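Local coordinates for penicillin-binding protein PbpB (Mycobacterium tuberculosis, PDB 6KGU) that synthesises cross-linked peptidoglycan from lipid intermediates in cell wall biogenesis and is a target of beta-lactam antibiotics, here caught with aztreonam, at residues A[283-288]-A[315-320]; A[292-297]-A[325-330]; A[446-451]-A[557-562]. All blocks are in the same frame, centred on the assembly; numbering follows the deposited sequence.

Interaction 1 (A[283-288]-A[315-320]); sequences GLSSPD and YTTTGV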
ATOM      1  N   GLY A 283     -19.787 -16.032  -9.301  1.00 31.43           N
ATOM      2  CA  GLY A 283     -20.104 -17.451  -9.316  1.00 31.25           C
ATOM      3  C   GLY A 283     -19.602 -18.173 -10.548  1.00 35.35           C
ATOM      4  O   GLY A 283     -20.237 -19.123 -11.003  1.00 29.97           O
ATOM      5  N   LEU A 284     -18.470 -17.738 -11.100  1.00 32.22           N
ATOM      6  CA  LEU A 284     -17.914 -18.287 -12.329  1.00 32.05           C
ATOM      7  C   LEU A 284     -16.860 -19.346 -12.075  1.00 29.17           C
ATOM      8  O   LEU A 284     -16.417 -20.008 -13.025  1.00 32.02           O
ATOM      9  CB  LEU A 284     -17.311 -17.155 -13.168  1.00 30.33           C
ATOM     10  CG  LEU A 284     -18.369 -16.107 -13.529  1.00 38.12           C
ATOM     11  CD1 LEU A 284     -17.734 -14.812 -14.034  1.00 30.88           C
ATOM     12  CD2 LEU A 284     -19.335 -16.674 -14.583  1.00 32.47           C
ATOM     13  N   SER A 285     -16.439 -19.505 -10.825  1.00 25.17           N
ATOM     14  CA  SER A 285     -15.471 -20.514 -10.438  1.00 26.84           C
ATOM     15  C   SER A 285     -15.529 -20.644  -8.924  1.00 29.24           C
ATOM     16  O   SER A 285     -16.234 -19.894  -8.246  1.00 29.90           O
ATOM     17  CB  SER A 285     -14.053 -20.139 -10.900  1.00 29.30           C
ATOM     18  OG  SER A 285     -13.154 -21.212 -10.682  1.00 33.32           O
ATOM     19  N   SER A 286     -14.767 -21.589  -8.400  1.00 33.31           N
ATOM     20  CA  SER A 286     -14.632 -21.815  -6.971  1.00 32.45           C
ATOM     21  C   SER A 286     -13.181 -22.165  -6.695  1.00 27.83           C
ATOM     22  O   SER A 286     -12.445 -22.534  -7.616  1.00 27.60           O
ATOM     23  CB  SER A 286     -15.549 -22.953  -6.500  1.00 34.03           C
ATOM     24  OG  SER A 286     -15.028 -24.194  -6.947  1.00 43.45           O
ATOM     25  N   PRO A 287     -12.744 -22.092  -5.430  1.00 28.03           N
ATOM     26  CA  PRO A 287     -11.313 -22.289  -5.155  1.00 25.66           C
ATOM     27  C   PRO A 287     -10.784 -23.640  -5.580  1.00 31.59           C
ATOM     28  O   PRO A 287      -9.625 -23.732  -6.003  1.00 28.45           O
ATOM     29  CB  PRO A 287     -11.213 -22.118  -3.628  1.00 35.27           C
ATOM     30  CG  PRO A 287     -12.370 -21.260  -3.275  1.00 35.99           C
ATOM     31  CD  PRO A 287     -13.477 -21.646  -4.231  1.00 30.38           C
ATOM     32  N   ASP A 288     -11.593 -24.693  -5.487  1.00 31.28           N
ATOM     33  CA  ASP A 288     -11.132 -26.041  -5.752  1.00 32.09           C
ATOM     34  C   ASP A 288     -11.462 -26.526  -7.165  1.00 33.75           C
ATOM     35  O   ASP A 288     -11.218 -27.695  -7.470  1.00 30.32           O
ATOM     36  CB  ASP A 288     -11.722 -26.997  -4.717  1.00 38.05           C
ATOM     37  CG  ASP A 288     -13.217 -27.154  -4.876  1.00 52.94           C
ATOM     38  OD1 ASP A 288     -13.889 -26.133  -5.167  1.00 53.37           O
ATOM     39  OD2 ASP A 288     -13.720 -28.294  -4.725  1.00 67.02           O
ATOM     40  N   TYR A 315      -3.872 -27.036 -12.644  1.00 31.96           N
ATOM     41  CA  TYR A 315      -3.932 -26.081 -11.547  1.00 33.62           C
ATOM     42  C   TYR A 315      -5.380 -25.909 -11.105  1.00 33.34           C
ATOM     43  O   TYR A 315      -6.291 -25.838 -11.930  1.00 30.45           O
ATOM     44  CB  TYR A 315      -3.356 -24.720 -11.966  1.00 32.53           C
ATOM     45  CG  TYR A 315      -1.903 -24.759 -12.402  1.00 34.21           C
ATOM     46  CD1 TYR A 315      -0.981 -25.576 -11.755  1.00 37.55           C
ATOM     47  CD2 TYR A 315      -1.458 -23.982 -13.465  1.00 34.88           C
ATOM     48  CE1 TYR A 315       0.348 -25.618 -12.165  1.00 42.63           C
ATOM     49  CE2 TYR A 315      -0.137 -24.022 -13.882  1.00 36.80           C
ATOM     50  CZ  TYR A 315       0.758 -24.840 -13.230  1.00 38.76           C
ATOM     51  OH  TYR A 315       2.070 -24.876 -13.648  1.00 46.02           O
ATOM     52  N   THR A 316      -5.593 -25.855  -9.802  1.00 23.73           N
ATOM     53  CA  THR A 316      -6.876 -25.379  -9.322  1.00 24.73           C
ATOM     54  C   THR A 316      -6.951 -23.866  -9.493  1.00 29.89           C
ATOM     55  O   THR A 316      -5.953 -23.192  -9.754  1.00 30.72           O
ATOM     56  CB  THR A 316      -7.091 -25.725  -7.850  1.00 27.65           C
ATOM     57  OG1 THR A 316      -6.047 -25.127  -7.070  1.00 27.14           O
ATOM     58  CG2 THR A 316      -7.118 -27.254  -7.637  1.00 26.92           C
ATOM     59  N   THR A 317      -8.159 -23.327  -9.336  1.00 29.69           N
ATOM     60  CA  THR A 317      -8.313 -21.880  -9.264  1.00 29.18           C
ATOM     61  C   THR A 317      -7.420 -21.302  -8.170  1.00 31.73           C
ATOM     62  O   THR A 317      -6.707 -20.312  -8.381  1.00 27.80           O
ATOM     63  CB  THR A 317      -9.787 -21.551  -9.032  1.00 27.94           C
ATOM     64  OG1 THR A 317     -10.520 -21.919 -10.206  1.00 30.21           O
ATOM     65  CG2 THR A 317      -9.990 -20.084  -8.738  1.00 27.27           C
ATOM     66  N   THR A 318      -7.424 -21.937  -6.997  1.00 31.44           N
ATOM     67  CA  THR A 318      -6.491 -21.551  -5.935  1.00 30.10           C
ATOM     68  C   THR A 318      -5.050 -21.540  -6.435  1.00 29.25           C
ATOM     69  O   THR A 318      -4.324 -20.555  -6.250  1.00 30.37           O
ATOM     70  CB  THR A 318      -6.669 -22.498  -4.744  1.00 28.26           C
ATOM     71  OG1 THR A 318      -7.939 -22.229  -4.137  1.00 34.28           O
ATOM     72  CG2 THR A 318      -5.563 -22.314  -3.695  1.00 27.34           C
ATOM     73  N   GLY A 319      -4.637 -22.604  -7.128  1.00 26.03           N
ATOM     74  CA  GLY A 319      -3.281 -22.669  -7.635  1.00 25.62           C
ATOM     75  C   GLY A 319      -2.955 -21.628  -8.689  1.00 28.99           C
ATOM     76  O   GLY A 319      -1.800 -21.217  -8.816  1.00 30.68           O
ATOM     77  N   VAL A 320      -3.945 -21.210  -9.476  1.00 25.36           N
ATOM     78  CA  VAL A 320      -3.699 -20.183 -10.484  1.00 28.95           C
ATOM     79  C   VAL A 320      -3.185 -18.913  -9.822  1.00 27.63           C
ATOM     80  O   VAL A 320      -2.208 -18.305 -10.271  1.00 30.55           O
ATOM     81  CB  VAL A 320      -4.972 -19.911 -11.303  1.00 26.18           C
ATOM     82  CG1 VAL A 320      -4.879 -18.534 -11.988  1.00 25.72           C
ATOM     83  CG2 VAL A 320      -5.182 -21.016 -12.327  1.00 27.64           C
TER

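Interaction 2 (A[292-297]-A[325-330]); sequences QVPGSI and SNVGTL. With AZR (2-({[(1Z)-1-(2-amino-1,3-thiazol-4-yl)-2-oxo-2-{[(2S,3S)-1-oxo-3-(sulfoamino)butan-2-yl]amino}ethylidene]amino}oxy)-2-methylpropanoic acid), chain B.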
ATOM      1  N   GLN A 292      -7.497 -26.512 -16.550  1.00 30.34           N
ATOM      2  CA  GLN A 292      -6.489 -27.028 -17.471  1.00 34.69           C
ATOM      3  C   GLN A 292      -5.776 -25.819 -18.060  1.00 35.44           C
ATOM      4  O   GLN A 292      -6.354 -25.089 -18.873  1.00 33.04           O
ATOM      5  CB  GLN A 292      -7.117 -27.887 -18.573  1.00 29.54           C
ATOM      6  CG  GLN A 292      -7.949 -29.081 -18.066  1.00 30.05           C
ATOM      7  CD  GLN A 292      -7.150 -29.986 -17.130  1.00 39.07           C
ATOM      8  OE1 GLN A 292      -5.984 -30.282 -17.376  1.00 34.33           O
ATOM      9  NE2 GLN A 292      -7.782 -30.413 -16.036  1.00 39.02           N
ATOM     10  N   VAL A 293      -4.531 -25.594 -17.651  1.00 32.38           N
ATOM     11  CA  VAL A 293      -3.873 -24.325 -17.942  1.00 33.38           C
ATOM     12  C   VAL A 293      -2.682 -24.591 -18.865  1.00 31.26           C
ATOM     13  O   VAL A 293      -1.685 -25.188 -18.435  1.00 30.16           O
ATOM     14  CB  VAL A 293      -3.447 -23.617 -16.649  1.00 32.85           C
ATOM     15  CG1 VAL A 293      -2.876 -22.217 -16.939  1.00 28.26           C
ATOM     16  CG2 VAL A 293      -4.655 -23.540 -15.680  1.00 30.81           C
ATOM     17  N   PRO A 294      -2.742 -24.183 -20.128  1.00 34.09           N
ATOM     18  CA  PRO A 294      -1.581 -24.322 -21.018  1.00 34.54           C
ATOM     19  C   PRO A 294      -0.494 -23.316 -20.679  1.00 34.88           C
ATOM     20  O   PRO A 294      -0.696 -22.351 -19.941  1.00 36.80           O
ATOM     21  CB  PRO A 294      -2.157 -24.043 -22.411  1.00 32.72           C
ATOM     22  CG  PRO A 294      -3.369 -23.193 -22.152  1.00 39.75           C
ATOM     23  CD  PRO A 294      -3.938 -23.691 -20.840  1.00 35.18           C
ATOM     24  N   GLY A 295       0.678 -23.532 -21.279  1.00 38.64           N
ATOM     25  CA  GLY A 295       1.815 -22.663 -21.018  1.00 33.14           C
ATOM     26  C   GLY A 295       1.689 -21.301 -21.655  1.00 34.81           C
ATOM     27  O   GLY A 295       2.361 -20.357 -21.225  1.00 36.22           O
ATOM     28  N   SER A 296       0.855 -21.174 -22.679  1.00 33.44           N
ATOM     29  CA  SER A 296       0.677 -19.889 -23.327  1.00 38.36           C
ATOM     30  C   SER A 296      -0.643 -19.924 -24.062  1.00 39.55           C
ATOM     31  O   SER A 296      -1.160 -20.995 -24.376  1.00 46.77           O
ATOM     32  CB  SER A 296       1.830 -19.569 -24.292  1.00 42.83           C
ATOM     33  OG  SER A 296       2.073 -20.656 -25.159  1.00 49.48           O
ATOM     34  N   ILE A 297      -1.188 -18.739 -24.330  1.00 38.53           N
ATOM     35  CA  ILE A 297      -2.379 -18.621 -25.156  1.00 37.95           C
ATOM     36  C   ILE A 297      -2.284 -17.362 -26.006  1.00 44.81           C
ATOM     37  O   ILE A 297      -1.554 -16.418 -25.695  1.00 39.33           O
ATOM     38  CB  ILE A 297      -3.691 -18.579 -24.337  1.00 39.52           C
ATOM     39  CG1 ILE A 297      -3.700 -17.393 -23.366  1.00 37.87           C
ATOM     40  CG2 ILE A 297      -3.942 -19.897 -23.618  1.00 46.08           C
ATOM     41  CD1 ILE A 297      -5.069 -17.160 -22.765  1.00 42.25           C
ATOM     42  N   SER A 325      -0.204 -17.969 -12.330  1.00 27.84           N
ATOM     43  CA  SER A 325      -0.321 -18.273 -13.756  1.00 27.33           C
ATOM     44  C   SER A 325      -1.045 -17.121 -14.444  1.00 27.90           C
ATOM     45  O   SER A 325      -2.216 -16.855 -14.147  1.00 27.68           O
ATOM     46  CB  SER A 325      -1.061 -19.592 -13.969  1.00 25.02           C
ATOM     47  OG  SER A 325      -1.370 -19.778 -15.348  1.00 28.62           O
ATOM     48  N   ASN A 326      -0.325 -16.389 -15.309  1.00 29.25           N
ATOM     49  CA  ASN A 326      -0.961 -15.374 -16.147  1.00 31.81           C
ATOM     50  C   ASN A 326      -2.000 -16.003 -17.068  1.00 32.68           C
ATOM     51  O   ASN A 326      -3.089 -15.449 -17.259  1.00 30.56           O
ATOM     52  CB  ASN A 326       0.074 -14.627 -17.005  1.00 33.50           C
ATOM     53  CG  ASN A 326       1.003 -13.720 -16.195  1.00 34.34           C
ATOM     54  OD1 ASN A 326       0.777 -13.439 -15.021  1.00 32.86           O
ATOM     55  ND2 ASN A 326       2.058 -13.251 -16.849  1.00 40.91           N
ATOM     56  N   VAL A 327      -1.661 -17.143 -17.672  1.00 28.67           N
ATOM     57  CA  VAL A 327      -2.591 -17.824 -18.572  1.00 31.60           C
ATOM     58  C   VAL A 327      -3.854 -18.237 -17.823  1.00 29.70           C
ATOM     59  O   VAL A 327      -4.977 -18.014 -18.293  1.00 28.68           O
ATOM     60  CB  VAL A 327      -1.904 -19.030 -19.231  1.00 29.92           C
ATOM     61  CG1 VAL A 327      -2.930 -19.879 -19.993  1.00 32.47           C
ATOM     62  CG2 VAL A 327      -0.768 -18.552 -20.173  1.00 35.19           C
ATOM     63  N   GLY A 328      -3.693 -18.850 -16.649  1.00 27.16           N
ATOM     64  CA  GLY A 328      -4.861 -19.212 -15.862  1.00 26.94           C
ATOM     65  C   GLY A 328      -5.684 -17.995 -15.483  1.00 29.58           C
ATOM     66  O   GLY A 328      -6.920 -18.038 -15.486  1.00 27.83           O
ATOM     67  N   THR A 329      -5.011 -16.885 -15.172  1.00 28.03           N
ATOM     68  CA  THR A 329      -5.739 -15.671 -14.807  1.00 26.52           C
ATOM     69  C   THR A 329      -6.588 -15.177 -15.973  1.00 30.87           C
ATOM     70  O   THR A 329      -7.751 -14.802 -15.792  1.00 27.76           O
ATOM     71  CB  THR A 329      -4.754 -14.601 -14.344  1.00 27.98           C
ATOM     72  OG1 THR A 329      -4.119 -15.046 -13.132  1.00 27.86           O
ATOM     73  CG2 THR A 329      -5.485 -13.267 -14.063  1.00 28.93           C
ATOM     74  N   LEU A 330      -6.035 -15.214 -17.184  1.00 26.89           N
ATOM     75  CA  LEU A 330      -6.768 -14.698 -18.338  1.00 32.87           C
ATOM     76  C   LEU A 330      -7.889 -15.638 -18.757  1.00 26.48           C
ATOM     77  O   LEU A 330      -8.947 -15.180 -19.192  1.00 31.01           O
ATOM     78  CB  LEU A 330      -5.813 -14.437 -19.500  1.00 27.63           C
ATOM     79  CG  LEU A 330      -4.896 -13.235 -19.256  1.00 31.88           C
ATOM     80  CD1 LEU A 330      -3.870 -13.113 -20.369  1.00 37.76           C
ATOM     81  CD2 LEU A 330      -5.705 -11.967 -19.137  1.00 28.19           C
TER
HETATM   82  C7  AZR B 701       5.308 -14.111 -12.794  1.00 36.47           C
HETATM   83  S8  AZR B 701       3.006  -6.621 -16.028  1.00 64.23           S
HETATM   84  O9  AZR B 701       3.532 -10.275 -11.286  1.00 31.29           O
HETATM   85  O10 AZR B 701       3.786 -11.755 -15.753  1.00 42.19           O
HETATM   86  O11 AZR B 701       6.909 -11.381 -15.602  1.00 47.11           O
HETATM   87  N12 AZR B 701       4.003 -13.365 -10.825  1.00 32.34           N
HETATM   88  N13 AZR B 701       4.572 -11.103 -13.715  1.00 34.59           N
HETATM   89  N14 AZR B 701       6.490 -10.057 -15.930  1.00 46.91           N
HETATM   90  N15 AZR B 701       5.444  -7.465 -16.230  1.00 49.67           N
HETATM   91  N16 AZR B 701       5.188  -5.159 -16.619  1.00 45.76           N
HETATM   92  S17 AZR B 701       4.747 -13.483  -9.418  1.00 34.08           S
HETATM   93  C18 AZR B 701       4.720 -12.932 -12.038  1.00 32.77           C
HETATM   94  C19 AZR B 701       3.808 -12.046 -12.903  1.00 36.57           C
HETATM   95  C20 AZR B 701       3.013 -11.172 -11.901  1.00 34.25           C
HETATM   96  C21 AZR B 701       4.449 -10.992 -15.051  1.00 45.67           C
HETATM   97  C22 AZR B 701       5.255  -9.889 -15.643  1.00 49.18           C
HETATM   98  C23 AZR B 701       8.279 -11.607 -15.847  1.00 55.36           C
HETATM   99  C24 AZR B 701       4.653  -8.551 -15.878  1.00 46.61           C
HETATM  100  C25 AZR B 701       3.328  -8.291 -15.731  1.00 45.57           C
HETATM  101  C26 AZR B 701       4.709  -6.378 -16.334  1.00 48.50           C
HETATM  102  C27 AZR B 701       9.034 -10.792 -14.813  1.00 52.32           C
HETATM  103  C28 AZR B 701       8.598 -13.087 -15.722  1.00 53.23           C
HETATM  104  C29 AZR B 701       8.593 -11.124 -17.261  1.00 48.12           C
HETATM  105  O30 AZR B 701       7.747 -10.951 -18.112  1.00 54.18           O
HETATM  106  O31 AZR B 701       9.863 -10.962 -17.468  1.00 56.48           O
HETATM  107  O32 AZR B 701       5.604 -14.610  -9.462  1.00 36.19           O
HETATM  108  O33 AZR B 701       3.644 -13.855  -8.382  1.00 32.28           O
HETATM  109  O34 AZR B 701       5.228 -12.198  -9.067  1.00 37.19           O

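Interaction 3 (A[446-451]-A[557-562]); sequences LRAVVQ and LVLQAT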
ATOM      1  N   LEU A 446      -5.843 -16.860  -1.078  1.00 29.37           N
ATOM      2  CA  LEU A 446      -4.528 -16.228  -1.100  1.00 31.07           C
ATOM      3  C   LEU A 446      -3.617 -16.731   0.022  1.00 30.52           C
ATOM      4  O   LEU A 446      -2.439 -16.355   0.051  1.00 27.32           O
ATOM      5  CB  LEU A 446      -4.683 -14.696  -1.038  1.00 27.88           C
ATOM      6  CG  LEU A 446      -5.359 -14.057  -2.262  1.00 34.28           C
ATOM      7  CD1 LEU A 446      -5.471 -12.541  -2.108  1.00 32.23           C
ATOM      8  CD2 LEU A 446      -4.611 -14.412  -3.550  1.00 28.62           C
ATOM      9  N   ARG A 447      -4.118 -17.580   0.921  1.00 25.20           N
ATOM     10  CA  ARG A 447      -3.226 -18.325   1.811  1.00 31.60           C
ATOM     11  C   ARG A 447      -2.305 -19.248   1.024  1.00 34.71           C
ATOM     12  O   ARG A 447      -1.195 -19.556   1.474  1.00 29.78           O
ATOM     13  CB  ARG A 447      -4.025 -19.153   2.827  1.00 30.03           C
ATOM     14  CG  ARG A 447      -4.743 -18.336   3.895  1.00 29.34           C
ATOM     15  CD  ARG A 447      -5.594 -19.246   4.795  1.00 35.16           C
ATOM     16  NE  ARG A 447      -4.788 -20.208   5.545  1.00 33.06           N
ATOM     17  CZ  ARG A 447      -5.282 -21.256   6.210  1.00 37.98           C
ATOM     18  NH1 ARG A 447      -6.594 -21.500   6.234  1.00 33.77           N
ATOM     19  NH2 ARG A 447      -4.462 -22.062   6.857  1.00 38.00           N
ATOM     20  N   ALA A 448      -2.746 -19.696  -0.156  1.00 26.61           N
ATOM     21  CA  ALA A 448      -1.918 -20.586  -0.964  1.00 29.87           C
ATOM     22  C   ALA A 448      -0.615 -19.923  -1.396  1.00 30.95           C
ATOM     23  O   ALA A 448       0.397 -20.607  -1.589  1.00 29.66           O
ATOM     24  CB  ALA A 448      -2.702 -21.046  -2.195  1.00 32.56           C
ATOM     25  N   VAL A 449      -0.620 -18.597  -1.552  1.00 27.78           N
ATOM     26  CA  VAL A 449       0.574 -17.894  -2.005  1.00 25.02           C
ATOM     27  C   VAL A 449       1.722 -18.069  -1.015  1.00 30.01           C
ATOM     28  O   VAL A 449       2.888 -18.174  -1.413  1.00 30.28           O
ATOM     29  CB  VAL A 449       0.237 -16.408  -2.239  1.00 28.68           C
ATOM     30  CG1 VAL A 449       1.521 -15.555  -2.334  1.00 30.78           C
ATOM     31  CG2 VAL A 449      -0.637 -16.247  -3.500  1.00 26.57           C
ATOM     32  N   VAL A 450       1.421 -18.132   0.281  1.00 28.64           N
ATOM     33  CA  VAL A 450       2.471 -18.228   1.292  1.00 33.80           C
ATOM     34  C   VAL A 450       2.666 -19.658   1.771  1.00 36.12           C
ATOM     35  O   VAL A 450       3.420 -19.890   2.723  1.00 32.66           O
ATOM     36  CB  VAL A 450       2.200 -17.289   2.480  1.00 30.80           C
ATOM     37  CG1 VAL A 450       2.012 -15.858   1.986  1.00 36.71           C
ATOM     38  CG2 VAL A 450       0.978 -17.759   3.264  1.00 30.00           C
ATOM     39  N   GLN A 451       2.025 -20.627   1.124  1.00 31.01           N
ATOM     40  CA  GLN A 451       2.151 -22.013   1.542  1.00 33.75           C
ATOM     41  C   GLN A 451       3.433 -22.631   1.008  1.00 34.31           C
ATOM     42  O   GLN A 451       3.783 -22.484  -0.168  1.00 35.45           O
ATOM     43  CB  GLN A 451       0.950 -22.832   1.074  1.00 34.83           C
ATOM     44  CG  GLN A 451       1.091 -24.339   1.323  1.00 41.32           C
ATOM     45  CD  GLN A 451      -0.224 -25.067   1.134  1.00 35.62           C
ATOM     46  OE1 GLN A 451      -1.142 -24.918   1.938  1.00 40.42           O
ATOM     47  NE2 GLN A 451      -0.333 -25.829   0.057  1.00 34.74           N
ATOM     48  N   LEU A 557      -3.668 -26.415   1.421  1.00 44.47           N
ATOM     49  CA  LEU A 557      -4.448 -26.069   0.239  1.00 36.74           C
ATOM     50  C   LEU A 557      -3.885 -26.794  -0.974  1.00 34.87           C
ATOM     51  O   LEU A 557      -2.678 -27.045  -1.075  1.00 37.86           O
ATOM     52  CB  LEU A 557      -4.435 -24.553   0.006  1.00 39.34           C
ATOM     53  CG  LEU A 557      -4.957 -23.609   1.105  1.00 43.96           C
ATOM     54  CD1 LEU A 557      -4.000 -23.463   2.296  1.00 46.76           C
ATOM     55  CD2 LEU A 557      -5.256 -22.230   0.546  1.00 38.59           C
ATOM     56  N   VAL A 558      -4.765 -27.138  -1.907  1.00 38.46           N
ATOM     57  CA  VAL A 558      -4.360 -27.804  -3.138  1.00 37.65           C
ATOM     58  C   VAL A 558      -4.303 -26.778  -4.262  1.00 39.63           C
ATOM     59  O   VAL A 558      -5.331 -26.204  -4.656  1.00 32.14           O
ATOM     60  CB  VAL A 558      -5.300 -28.961  -3.500  1.00 42.64           C
ATOM     61  CG1 VAL A 558      -4.834 -29.582  -4.803  1.00 37.95           C
ATOM     62  CG2 VAL A 558      -5.324 -29.997  -2.365  1.00 40.13           C
ATOM     63  N   LEU A 559      -3.099 -26.580  -4.792  1.00 33.13           N
ATOM     64  CA  LEU A 559      -2.831 -25.687  -5.910  1.00 31.75           C
ATOM     65  C   LEU A 559      -2.754 -26.421  -7.235  1.00 34.86           C
ATOM     66  O   LEU A 559      -3.000 -25.823  -8.293  1.00 27.42           O
ATOM     67  CB  LEU A 559      -1.502 -24.947  -5.698  1.00 29.27           C
ATOM     68  CG  LEU A 559      -1.341 -23.919  -4.566  1.00 34.23           C
ATOM     69  CD1 LEU A 559      -1.510 -24.542  -3.176  1.00 32.66           C
ATOM     70  CD2 LEU A 559       0.031 -23.226  -4.685  1.00 30.99           C
ATOM     71  N   GLN A 560      -2.407 -27.702  -7.186  1.00 33.71           N
ATOM     72  CA  GLN A 560      -2.186 -28.510  -8.374  1.00 40.69           C
ATOM     73  C   GLN A 560      -2.784 -29.879  -8.098  1.00 40.75           C
ATOM     74  O   GLN A 560      -2.427 -30.520  -7.106  1.00 38.10           O
ATOM     75  CB  GLN A 560      -0.692 -28.605  -8.673  1.00 40.87           C
ATOM     76  CG  GLN A 560      -0.318 -29.218  -9.983  1.00 44.19           C
ATOM     77  CD  GLN A 560       1.196 -29.257 -10.159  1.00 49.91           C
ATOM     78  OE1 GLN A 560       1.892 -28.279  -9.881  1.00 51.41           O
ATOM     79  NE2 GLN A 560       1.709 -30.399 -10.604  1.00 50.04           N
ATOM     80  N   ALA A 561      -3.707 -30.300  -8.949  1.00 36.79           N
ATOM     81  CA  ALA A 561      -4.404 -31.565  -8.789  1.00 39.65           C
ATOM     82  C   ALA A 561      -3.562 -32.675  -9.421  1.00 42.41           C
ATOM     83  O   ALA A 561      -2.365 -32.501  -9.661  1.00 44.40           O
ATOM     84  CB  ALA A 561      -5.805 -31.458  -9.404  1.00 37.91           C
ATOM     85  N   THR A 562      -4.177 -33.816  -9.709  1.00 50.62           N
ATOM     86  CA  THR A 562      -3.517 -34.878 -10.464  1.00 53.58           C
ATOM     87  C   THR A 562      -3.582 -34.548 -11.952  1.00 42.92           C
ATOM     88  O   THR A 562      -2.607 -34.725 -12.685  1.00 54.25           O
ATOM     89  CB  THR A 562      -4.172 -36.261 -10.196  1.00 47.78           C
ATOM     90  OG1 THR A 562      -4.146 -36.540  -8.788  1.00 55.89           O
ATOM     91  CG2 THR A 562      -3.439 -37.377 -10.942  1.00 44.26           C
TER

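Interaction 1 (A[283-288]-A[315-320])
Pro-287 and Thr-318 form the main polar link between the loop 283-288 and the start of helix 317-323. The carbonyl oxygen of Pro-287 takes two hydrogen bonds from this one residue. Thr-318 N reaches Pro-287 O at 3.0 Å, in the carbonyl plane and on a lone pair, with an N-H...O angle of 159°. Thr-318 OG1 reaches the same Pro-287 O at 2.9 Å, but from above the carbonyl plane. The hydroxyl can do so because it lies beside its own backbone N (chi1 -70°), so both donors face the loop.

A second polar link joins two hydroxyls. Thr-317 OG1 donates to Ser-285 OG at 2.8 Å. Ser-285 OG also bonds to Glu-289, so the serine passes the link on to the acidic side chain.

Other contacts are packing. Thr-317 CB sits 3.2 Å from Ser-286 O, and its methyl CG2 lies close to the same oxygen. Pro-287 CB rests against Thr-318 OG1, while Thr-316 CB faces Pro-287 O at 3.7 Å.

Each segment also has a side-chain bond within itself. Thr-316 is the N-cap of the helix, and its OG1 accepts from Gly-319 N at 2.9 Å. That hydroxyl also bonds to Val-558 O. In the loop, Ser-286 OG donates to Asp-288 OD1, nearly along the C-O axis of the carboxylate.

The loop leaves helix 272-281 through a Schellman motif with Gly-283 as the C' residue. Within the transpeptidase domain, the loop touches helix 326-336 where Ser-285 meets Leu-332 and Arg-335, and the start of helix 317-323 meets helix 436-445 through Met-445, which touches Pro-287, Thr-317 and Thr-318.

Interaction 2 (A[292-297]-A[325-330])
Val-327 is the side chain that fills this contact, reaching from helix 326-336 into the segment 292-297. Its CB lies 3.6 Å from Pro-294 O and also faces Val-293 CG1. From there the two methyls part. CG1, anti to the backbone N (chi1 171°), comes within 3.3 Å of Pro-294 O. The same methyl meets Ile-297 CG2 at 3.8 Å, and Val-293 CG1 and Pro-294 CG and CD also pack on it. Val-327 CG2 turns to the backbone instead, 3.7 Å from Ser-296 CA and near Gly-295 O.

The helix start behind this valine belongs to the active site of the transpeptidase fold. Ser-324, Ser-325 and Asn-326 match the SxN motif of the family. Asn-326 ND2 donates to the amide oxygen O10 of the opened aztreonam; the modelled 2.5 Å is unusually short, and the exact length is doubtful. Asn-326 OD1 accepts from Lys-272 NZ. The residue before it, Ser-325, is the N-cap. Its OG accepts from Gly-328 N at 2.8 Å and also bonds to Asp-306. Val-293 CG1 lies over this cap, 3.3 Å from Ser-325 OG.

Interaction 3 (A[446-451]-A[557-562])
Gln-451 lays its amide alongside the backbone of Leu-557 and binds both polar groups of that residue. Gln-451 OE1 accepts from Leu-557 N at 3.0 Å. The donor lies in the plane of the amide carbonyl, on a lone pair, though the N-H...O angle is a bent 145°. Gln-451 NE2 donates to Leu-557 O at 2.9 Å, a straighter bond of 161°. This acceptor stays close to the amide plane of Gln-451. The two bonds fix the rotation of the amide group. The side chain reaches so far because CG is anti to the backbone N (chi1 173°) and the chain stays extended beyond it. NE2 has a further acceptor in Gln-458 O.

These residues join the segment 446-451, which follows helix 436-445, to the C-terminal tail. That tail follows helix 531-544 of the transpeptidase domain and has no regular structure here. Gln-458 also holds it, through bonds to Leu-559 N and Gln-560 O.

Leu-557 approaches from the tail with its methyls split between partners. Leu-557 CD1 lies 3.2 Å from Gln-451 OE1. Its other methyl, CD2, points to the backbone of the segment 446-451, 3.6 Å from Ala-448 N. It also touches Arg-447 CB and Ala-448 CB.

Ala-448 CB touches both leucines, from directions roughly at right angles. Leu-557 CD2 meets it at 3.9 Å and Leu-559 CD1 at 3.8 Å. Leu-559 CD1 also packs on Gln-451 NE2 at 3.7 Å, so the apolar branch borders the amide. Thr-318 of helix 317-323 touches Ala-448 as well.

How the interactions relate
Helix 317-323 connects the three contacts. Interaction 1 contains its start, and helix 326-336 of interaction 2 follows directly in the chain. The centres of these two contacts are about 13 Å apart, and their segments alternate along the sequence. Val-320 O and Ser-325 N form a probable hydrogen bond between them. Interaction 3 comes later in the chain, its centre about 10 Å from that of interaction 1. Here Thr-316 N and Leu-559 O form a probable backbone hydrogen bond. Interactions 2 and 3 do not touch; their centres are about 16 Å apart. Together the contacts link the C-terminal tail, through helix 317-323, to the helix that carries the aztreonam-binding Asn-326.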